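Local coordinates for SnoaL-like domain-containing protein (Burkholderia xenovorans LB400, PDB 3EN8) that is of unknown function but binds calcium in the crystal and has the NTF2-like fold of the SnoaL-like family, whose members often enclose a ligand pocket, at residues Y81-N86 against A90-I95; D24-I29 against A53-H58; C36-P39 against R44-G47. All coordinates share one frame; numbering follows the deposited sequence. Where two conformers were deposited one is given.

Interaction 1: Y81-N86 against A90-I95; sequences YSISYN and AYTVSI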
loop_
_atom_site.group_PDB
_atom_site.type_symbol
_atom_site.label_atom_id
_atom_site.label_comp_id
_atom_site.label_asym_id
_atom_site.label_seq_id
_atom_site.Cartn_x
_atom_site.Cartn_y
_atom_site.Cartn_z
ATOM N N TYR A 81 0.770 -6.238 -6.140
ATOM C CA TYR A 81 1.317 -7.021 -7.280
ATOM C C TYR A 81 2.772 -7.198 -7.082
ATOM O O TYR A 81 3.359 -6.529 -6.283
ATOM C CB TYR A 81 1.034 -6.371 -8.639
ATOM C CG TYR A 81 1.624 -4.982 -8.943
ATOM C CD1 TYR A 81 1.069 -3.813 -8.387
ATOM C CD2 TYR A 81 2.682 -4.832 -9.806
ATOM C CE1 TYR A 81 1.584 -2.577 -8.676
ATOM C CE2 TYR A 81 3.205 -3.572 -10.123
ATOM C CZ TYR A 81 2.645 -2.427 -9.544
ATOM O OH TYR A 81 3.184 -1.170 -9.865
ATOM N N SER A 82 3.325 -8.144 -7.829
ATOM C CA SER A 82 4.764 -8.418 -7.814
ATOM C C SER A 82 5.365 -8.090 -9.190
ATOM O O SER A 82 4.766 -8.318 -10.264
ATOM C CB SER A 82 5.034 -9.888 -7.454
ATOM O OG SER A 82 4.646 -10.153 -6.123
ATOM N N ILE A 83 6.528 -7.472 -9.134
ATOM C CA ILE A 83 7.342 -7.233 -10.315
ATOM C C ILE A 83 8.738 -7.816 -10.078
ATOM O O ILE A 83 9.218 -7.846 -8.950
ATOM C CB ILE A 83 7.443 -5.725 -10.624
ATOM C CG1 ILE A 83 8.196 -4.960 -9.550
ATOM C CG2 ILE A 83 6.052 -5.122 -10.783
ATOM C CD1 ILE A 83 8.349 -3.481 -9.852
ATOM N N SER A 84 9.398 -8.299 -11.108
ATOM C CA SER A 84 10.711 -8.858 -10.872
ATOM C C SER A 84 11.640 -8.617 -12.051
ATOM O O SER A 84 11.229 -8.629 -13.202
ATOM C CB SER A 84 10.581 -10.357 -10.563
ATOM O OG SER A 84 11.817 -10.991 -10.363
ATOM N N TYR A 85 12.889 -8.364 -11.676
ATOM C CA TYR A 85 14.027 -8.167 -12.565
ATOM C C TYR A 85 15.204 -8.908 -11.963
ATOM O O TYR A 85 15.452 -8.832 -10.773
ATOM C CB TYR A 85 14.409 -6.675 -12.685
ATOM C CG TYR A 85 13.318 -5.767 -13.193
ATOM C CD1 TYR A 85 12.367 -5.228 -12.336
ATOM C CD2 TYR A 85 13.261 -5.426 -14.533
ATOM C CE1 TYR A 85 11.353 -4.401 -12.815
ATOM C CE2 TYR A 85 12.269 -4.600 -15.022
ATOM C CZ TYR A 85 11.326 -4.084 -14.170
ATOM O OH TYR A 85 10.339 -3.275 -14.716
ATOM N N ASN A 86 15.899 -9.662 -12.789
ATOM C CA ASN A 86 17.114 -10.319 -12.382
ATOM C C ASN A 86 16.918 -11.321 -11.251
ATOM O O ASN A 86 17.822 -11.588 -10.476
ATOM C CB ASN A 86 18.148 -9.289 -11.960
ATOM C CG ASN A 86 18.394 -8.252 -13.021
ATOM O OD1 ASN A 86 18.222 -7.046 -12.789
ATOM N ND2 ASN A 86 18.777 -8.708 -14.203
ATOM N N ALA A 90 9.913 -7.607 -6.257
ATOM C CA ALA A 90 9.409 -6.558 -5.388
ATOM C C ALA A 90 7.919 -6.727 -5.199
ATOM O O ALA A 90 7.160 -6.846 -6.157
ATOM C CB ALA A 90 9.716 -5.213 -5.959
ATOM N N TYR A 91 7.544 -6.779 -3.930
ATOM C CA TYR A 91 6.138 -6.699 -3.507
ATOM C C TYR A 91 5.741 -5.240 -3.586
ATOM O O TYR A 91 6.211 -4.386 -2.798
ATOM C CB TYR A 91 5.959 -7.243 -2.075
ATOM C CG TYR A 91 6.010 -8.731 -1.967
ATOM C CD1 TYR A 91 4.867 -9.499 -2.123
ATOM C CD2 TYR A 91 7.224 -9.386 -1.710
ATOM C CE1 TYR A 91 4.917 -10.894 -2.033
ATOM C CE2 TYR A 91 7.283 -10.777 -1.611
ATOM C CZ TYR A 91 6.130 -11.529 -1.779
ATOM O OH TYR A 91 6.166 -12.907 -1.692
ATOM N N THR A 92 4.859 -4.972 -4.547
ATOM C CA THR A 92 4.514 -3.626 -4.958
ATOM C C THR A 92 3.054 -3.310 -4.619
ATOM O O THR A 92 2.170 -4.164 -4.565
ATOM C CB THR A 92 4.851 -3.411 -6.465
ATOM O OG1 THR A 92 6.199 -3.840 -6.725
ATOM C CG2 THR A 92 4.728 -1.923 -6.842
ATOM N N VAL A 93 2.867 -2.066 -4.288
ATOM C CA VAL A 93 1.536 -1.492 -4.007
ATOM C C VAL A 93 1.366 -0.244 -4.819
ATOM O O VAL A 93 2.192 0.644 -4.803
ATOM C CB VAL A 93 1.336 -1.163 -2.505
ATOM C CG1 VAL A 93 -0.020 -0.433 -2.289
ATOM C CG2 VAL A 93 1.391 -2.429 -1.643
ATOM N N SER A 94 0.276 -0.197 -5.571
ATOM C CA SER A 94 -0.073 0.989 -6.280
ATOM C C SER A 94 -1.457 1.474 -5.796
ATOM O O SER A 94 -2.477 0.770 -5.997
ATOM C CB SER A 94 -0.133 0.713 -7.800
ATOM O OG SER A 94 -0.805 1.723 -8.542
ATOM N N ILE A 95 -1.443 2.658 -5.236
ATOM C CA ILE A 95 -2.647 3.312 -4.719
ATOM C C ILE A 95 -3.074 4.326 -5.753
ATOM O O ILE A 95 -2.305 5.251 -6.056
ATOM C CB ILE A 95 -2.387 4.029 -3.362
ATOM C CG1 ILE A 95 -1.751 3.130 -2.335
ATOM C CG2 ILE A 95 -3.686 4.704 -2.870
ATOM C CD1 ILE A 95 -1.001 3.932 -1.246
#
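Two pairs of backbone hydrogen bonds tie Y81 to T92 and I83 to A90. In the first pair T92 N gives to Y81 O at 2.8 Å and Y81 N returns a bond to T92 O at 3.0 Å; in the second, A90 N reaches I83 O at 2.8 Å and I83 N bonds A90 O. Between them S82 faces Y91 as a non-hydrogen-bonded pair, and S82 CA adds a CA-H...O contact to A90 O. This is an antiparallel beta hairpin, strands 76-85 and 88-99, within the curved sheet of the NTF2-like fold. The apolar contacts gather on the face that carries Y81, I83, A90 and T92. With its ring carbon CG set between backbone N and carbonyl carbon (chi1 63°), Y81 swings its ring across the strand gap, where T92 CB makes a CH-pi contact 3.9 Å from the ring centroid, 10° off the normal. T92 CG2 lies 3.4 Å from Y81 CZ, and S94 CB meets the edge of the same ring. I83 CG1 packs 3.9 Å from A90 CB. At the polar ends, Y81 OH is hydrogen-bonded to Q108 NE2 and S94 OG to E106 OE2, both on strand 102-111.

Interaction 2: D24-I29 against A53-H58; sequences DAEHDI and ALRSHH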
loop_
_atom_site.group_PDB
_atom_site.type_symbol
_atom_site.label_atom_id
_atom_site.label_comp_id
_atom_site.label_asym_id
_atom_site.label_seq_id
_atom_site.Cartn_x
_atom_site.Cartn_y
_atom_site.Cartn_z
ATOM N N ASP A 24 2.365 2.349 -24.081
ATOM C CA ASP A 24 1.266 3.220 -24.519
ATOM C C ASP A 24 0.009 2.795 -23.774
ATOM O O ASP A 24 -0.680 3.601 -23.156
ATOM C CB ASP A 24 1.015 3.138 -26.032
ATOM C CG ASP A 24 1.947 4.015 -26.837
ATOM O OD1 ASP A 24 2.635 4.870 -26.238
ATOM O OD2 ASP A 24 1.992 3.836 -28.085
ATOM N N ALA A 25 -0.263 1.504 -23.835
ATOM C CA ALA A 25 -1.485 0.955 -23.237
ATOM C C ALA A 25 -1.436 1.158 -21.732
ATOM O O ALA A 25 -2.444 1.438 -21.082
ATOM C CB ALA A 25 -1.664 -0.538 -23.587
ATOM N N GLU A 26 -0.227 1.054 -21.209
ATOM C CA GLU A 26 0.011 1.158 -19.774
ATOM C C GLU A 26 -0.319 2.546 -19.260
ATOM O O GLU A 26 -0.555 2.724 -18.074
ATOM C CB GLU A 26 1.451 0.801 -19.423
ATOM C CG GLU A 26 1.723 0.733 -17.948
ATOM C CD GLU A 26 3.164 0.422 -17.618
ATOM O OE1 GLU A 26 3.973 0.323 -18.542
ATOM O OE2 GLU A 26 3.459 0.244 -16.423
ATOM N N HIS A 27 -0.336 3.533 -20.155
ATOM C CA HIS A 27 -0.518 4.907 -19.690
ATOM C C HIS A 27 -1.808 5.526 -20.139
ATOM O O HIS A 27 -2.082 6.684 -19.885
ATOM C CB HIS A 27 0.726 5.746 -19.961
ATOM C CG HIS A 27 1.885 5.286 -19.147
ATOM N ND1 HIS A 27 2.684 4.235 -19.540
ATOM C CD2 HIS A 27 2.324 5.653 -17.921
ATOM C CE1 HIS A 27 3.596 4.007 -18.608
ATOM N NE2 HIS A 27 3.394 4.844 -17.613
ATOM N N ASP A 28 -2.649 4.685 -20.716
ATOM C CA ASP A 28 -3.950 5.128 -21.219
ATOM C C ASP A 28 -4.852 5.564 -20.085
ATOM O O ASP A 28 -5.720 6.423 -20.227
ATOM C CB ASP A 28 -4.651 3.999 -21.965
ATOM C CG ASP A 28 -6.007 4.412 -22.474
ATOM O OD1 ASP A 28 -6.024 5.314 -23.330
ATOM O OD2 ASP A 28 -7.035 3.860 -22.013
ATOM N N ILE A 29 -4.619 4.939 -18.947
ATOM C CA ILE A 29 -5.510 5.071 -17.769
ATOM C C ILE A 29 -5.365 6.414 -17.048
ATOM O O ILE A 29 -6.193 6.779 -16.222
ATOM C CB ILE A 29 -5.324 3.895 -16.751
ATOM C CG1 ILE A 29 -6.604 3.703 -15.928
ATOM C CG2 ILE A 29 -4.078 4.143 -15.822
ATOM C CD1 ILE A 29 -6.595 2.416 -15.010
ATOM N N ALA A 53 7.583 8.078 -20.174
ATOM C CA ALA A 53 8.937 8.161 -20.727
ATOM C C ALA A 53 9.913 7.634 -19.698
ATOM O O ALA A 53 10.851 6.886 -20.008
ATOM C CB ALA A 53 9.297 9.602 -21.131
ATOM N N LEU A 54 9.654 7.984 -18.447
ATOM C CA LEU A 54 10.559 7.593 -17.363
ATOM C C LEU A 54 10.485 6.084 -17.183
ATOM O O LEU A 54 11.512 5.409 -17.099
ATOM C CB LEU A 54 10.259 8.340 -16.058
ATOM C CG LEU A 54 10.683 9.811 -16.035
ATOM C CD1 LEU A 54 10.153 10.515 -14.765
ATOM C CD2 LEU A 54 12.222 9.972 -16.179
ATOM N N ARG A 55 9.268 5.546 -17.191
ATOM C CA ARG A 55 9.095 4.096 -16.971
ATOM C C ARG A 55 9.685 3.290 -18.131
ATOM O O ARG A 55 10.245 2.203 -17.946
ATOM C CB ARG A 55 7.627 3.719 -16.768
ATOM C CG ARG A 55 7.116 4.055 -15.351
ATOM C CD ARG A 55 5.605 3.925 -15.272
ATOM N NE ARG A 55 5.089 4.081 -13.923
ATOM C CZ ARG A 55 3.792 4.179 -13.663
ATOM N NH1 ARG A 55 2.939 4.149 -14.655
ATOM N NH2 ARG A 55 3.361 4.265 -12.416
ATOM N N SER A 56 9.572 3.866 -19.316
ATOM C CA SER A 56 9.932 3.163 -20.562
ATOM C C SER A 56 11.433 3.073 -20.662
ATOM O O SER A 56 12.003 2.192 -21.325
ATOM C CB SER A 56 9.395 3.895 -21.794
ATOM O OG SER A 56 8.039 3.578 -21.984
ATOM N N HIS A 57 12.053 4.019 -19.989
ATOM C CA HIS A 57 13.494 4.226 -20.049
ATOM C C HIS A 57 14.161 3.267 -19.099
ATOM O O HIS A 57 15.107 2.540 -19.429
ATOM C CB HIS A 57 13.847 5.654 -19.614
ATOM C CG HIS A 57 15.310 5.956 -19.695
ATOM N ND1 HIS A 57 16.124 6.004 -18.582
ATOM C CD2 HIS A 57 16.113 6.181 -20.760
ATOM C CE1 HIS A 57 17.364 6.271 -18.960
ATOM N NE2 HIS A 57 17.384 6.380 -20.275
ATOM N N HIS A 58 13.663 3.331 -17.881
ATOM C CA HIS A 58 14.122 2.453 -16.806
ATOM C C HIS A 58 13.139 2.391 -15.643
ATOM O O HIS A 58 12.710 3.432 -15.144
ATOM C CB HIS A 58 15.490 2.910 -16.309
ATOM C CG HIS A 58 16.036 2.060 -15.211
ATOM N ND1 HIS A 58 16.953 1.054 -15.435
ATOM C CD2 HIS A 58 15.761 2.033 -13.885
ATOM C CE1 HIS A 58 17.234 0.459 -14.290
ATOM N NE2 HIS A 58 16.527 1.036 -13.333
#
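H27 turns its imidazole toward helix 48-57 by placing CG beside the backbone N (chi1 -66°), while R55 sends an extended chain the other way, straight from CG to NE (chi3 173°). The two side chains cross at a slant, and the ring and guanidinium planes stand 45° apart. R55 CD comes to the edge of the imidazole, 3.3 Å from H27 NE2. R55 NH1 is also near, 3.1 Å from H27 NE2, and from the arginine's side the histidine nitrogen lies at the guanidinium edge, near its plane. The other ring nitrogen, H27 ND1, is hydrogen-bonded to the carbonyl O of F23, which restrains rotation of the imidazole. In the NTF2-like fold, helices pack over the concave face of a strongly bent sheet, and here R55 reaches from helix 48-57 between residues 24-29 and strand 102-111. There its NH1 bonds the hydroxyl of Y30, whose ring also meets that of H27, while NH2 forms a salt bridge with E106 and a hydrogen bond with Q108, so several groups fix the position of the guanidinium. E26 contributes charge alone. Its OE2 lies 4.3 Å from R55 NH1 but well out of the guanidinium plane, and no N-H is aimed at it; that oxygen is bonded instead to S18 OG on helix 3-20.

Interaction 3: C36-P39 against R44-G47; sequences CDYP and RILG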
loop_
_atom_site.group_PDB
_atom_site.type_symbol
_atom_site.label_atom_id
_atom_site.label_comp_id
_atom_site.label_asym_id
_atom_site.label_seq_id
_atom_site.Cartn_x
_atom_site.Cartn_y
_atom_site.Cartn_z
ATOM N N CYS A 36 2.521 10.896 -9.988
ATOM C CA CYS A 36 2.949 9.621 -9.445
ATOM C C CYS A 36 4.057 9.850 -8.437
ATOM O O CYS A 36 5.097 10.399 -8.763
ATOM C CB CYS A 36 3.426 8.670 -10.536
ATOM S SG CYS A 36 3.705 6.986 -9.911
ATOM N N ASP A 37 3.782 9.412 -7.219
ATOM C CA ASP A 37 4.677 9.588 -6.051
ATOM C C ASP A 37 5.322 8.279 -5.622
ATOM O O ASP A 37 4.680 7.225 -5.571
ATOM C CB ASP A 37 3.874 10.088 -4.855
ATOM C CG ASP A 37 3.336 11.487 -5.023
ATOM O OD1 ASP A 37 3.772 12.213 -5.947
ATOM O OD2 ASP A 37 2.450 11.867 -4.207
ATOM N N TYR A 38 6.604 8.379 -5.296
ATOM C CA TYR A 38 7.342 7.342 -4.623
ATOM C C TYR A 38 7.728 7.842 -3.228
ATOM O O TYR A 38 8.790 8.471 -3.064
ATOM C CB TYR A 38 8.639 6.990 -5.389
ATOM C CG TYR A 38 8.477 6.663 -6.860
ATOM C CD1 TYR A 38 7.372 5.946 -7.333
ATOM C CD2 TYR A 38 9.447 7.022 -7.773
ATOM C CE1 TYR A 38 7.240 5.624 -8.659
ATOM C CE2 TYR A 38 9.323 6.701 -9.114
ATOM C CZ TYR A 38 8.213 6.006 -9.556
ATOM O OH TYR A 38 8.097 5.675 -10.884
ATOM N N PRO A 39 6.889 7.551 -2.212
ATOM C CA PRO A 39 7.195 8.145 -0.898
ATOM C C PRO A 39 8.521 7.669 -0.337
ATOM O O PRO A 39 9.129 8.353 0.465
ATOM C CB PRO A 39 5.983 7.717 -0.045
ATOM C CG PRO A 39 4.857 7.713 -1.035
ATOM C CD PRO A 39 5.492 7.090 -2.287
ATOM N N ARG A 44 8.287 12.879 -6.833
ATOM C CA ARG A 44 7.025 13.048 -7.521
ATOM C C ARG A 44 7.210 13.268 -9.030
ATOM O O ARG A 44 7.997 14.101 -9.465
ATOM C CB ARG A 44 6.238 14.173 -6.871
ATOM C CG ARG A 44 5.068 14.626 -7.694
ATOM C CD ARG A 44 4.165 15.569 -6.894
ATOM N NE ARG A 44 3.469 14.851 -5.842
ATOM C CZ ARG A 44 2.618 15.386 -4.983
ATOM N NH1 ARG A 44 2.344 16.676 -5.025
ATOM N NH2 ARG A 44 2.049 14.623 -4.072
ATOM N N ILE A 45 6.454 12.518 -9.823
ATOM C CA ILE A 45 6.485 12.658 -11.280
ATOM C C ILE A 45 5.217 13.342 -11.704
ATOM O O ILE A 45 4.145 12.947 -11.285
ATOM C CB ILE A 45 6.613 11.275 -11.978
ATOM C CG1 ILE A 45 7.934 10.610 -11.590
ATOM C CG2 ILE A 45 6.492 11.395 -13.513
ATOM C CD1 ILE A 45 8.027 9.133 -11.912
ATOM N N LEU A 46 5.351 14.394 -12.521
ATOM C CA LEU A 46 4.197 15.175 -12.962
ATOM C C LEU A 46 3.929 14.969 -14.449
ATOM O O LEU A 46 4.761 15.273 -15.292
ATOM C CB LEU A 46 4.433 16.669 -12.651
ATOM C CG LEU A 46 4.683 17.007 -11.161
ATOM C CD1 LEU A 46 5.765 18.061 -10.977
ATOM C CD2 LEU A 46 3.414 17.416 -10.433
ATOM N N GLY A 47 2.748 14.449 -14.745
ATOM C CA GLY A 47 2.299 14.232 -16.115
ATOM C C GLY A 47 2.451 12.856 -16.682
ATOM O O GLY A 47 3.449 12.171 -16.500
#
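I45, R44 and D37 lose the most surface in this contact, and they divide it between the two faces of a strand pair. On one face D37 and R44 lie side by side and point the same way. R44 grips the carboxylate side-on with two nitrogens: NE bonds D37 OD1 at 2.7 Å and NH2 bonds D37 OD2 at 2.8 Å, both nearly straight. Each oxygen is met on its syn side, and the carboxylate and guanidinium planes are only 10° apart, which makes this a nearly coplanar bidentate salt bridge. The arginine chain bends to achieve it. A turn about CG-CD (chi3 -70°) brings the guanidinium edge alongside the acid, and R44 CG also lies close to D37 OD1, at 3.2 Å. D37 OD2 also bonds H105 NE2, so that oxygen has two partners.

The other face belongs to I45. Its CD1 reaches the hydroxyl end of the Y38 ring, 3.6 Å from Y38 OH, and its CB lies 4.4 Å from C36 CB; L51 and L54 of helix 48-57 also pack on this isoleucine. Along the backbones, I45 N bonds C36 O at 2.7 Å and C36 N bonds I45 O at 2.9 Å, while R44 CA makes a CA-H...O contact with the same C36 O. Beyond the pair, R44 and I45 join an antiparallel ladder with a strand of the second subunit. Strands 34-38 and 43-46 thus form an antiparallel beta hairpin at the margin of the NTF2-like sheet, and through it the sheet runs on across the dimer interface.

Interactions 1 and 3 are antiparallel hairpins of one sheet, their centres about 17 Å apart and strand 102-111 between them. Interaction 1 lies nearer the middle of the chain and is partly buried, its side chains meeting mainly through apolar and aromatic contacts. Interaction 3, at the sheet margin, is buried and adds a charged pair. Interaction 2 is also buried but joins helix 48-57 to residues 24-29 without a backbone ladder, relying on few polar side chains. It touches interaction 3 directly, with R55 NH2 3.7 Å from C36 SG, whereas interaction 1 stays about 6 Å from interaction 2 at the nearest atoms. E106 and Q108 of strand 102-111 bond side chains of both interactions 1 and 2.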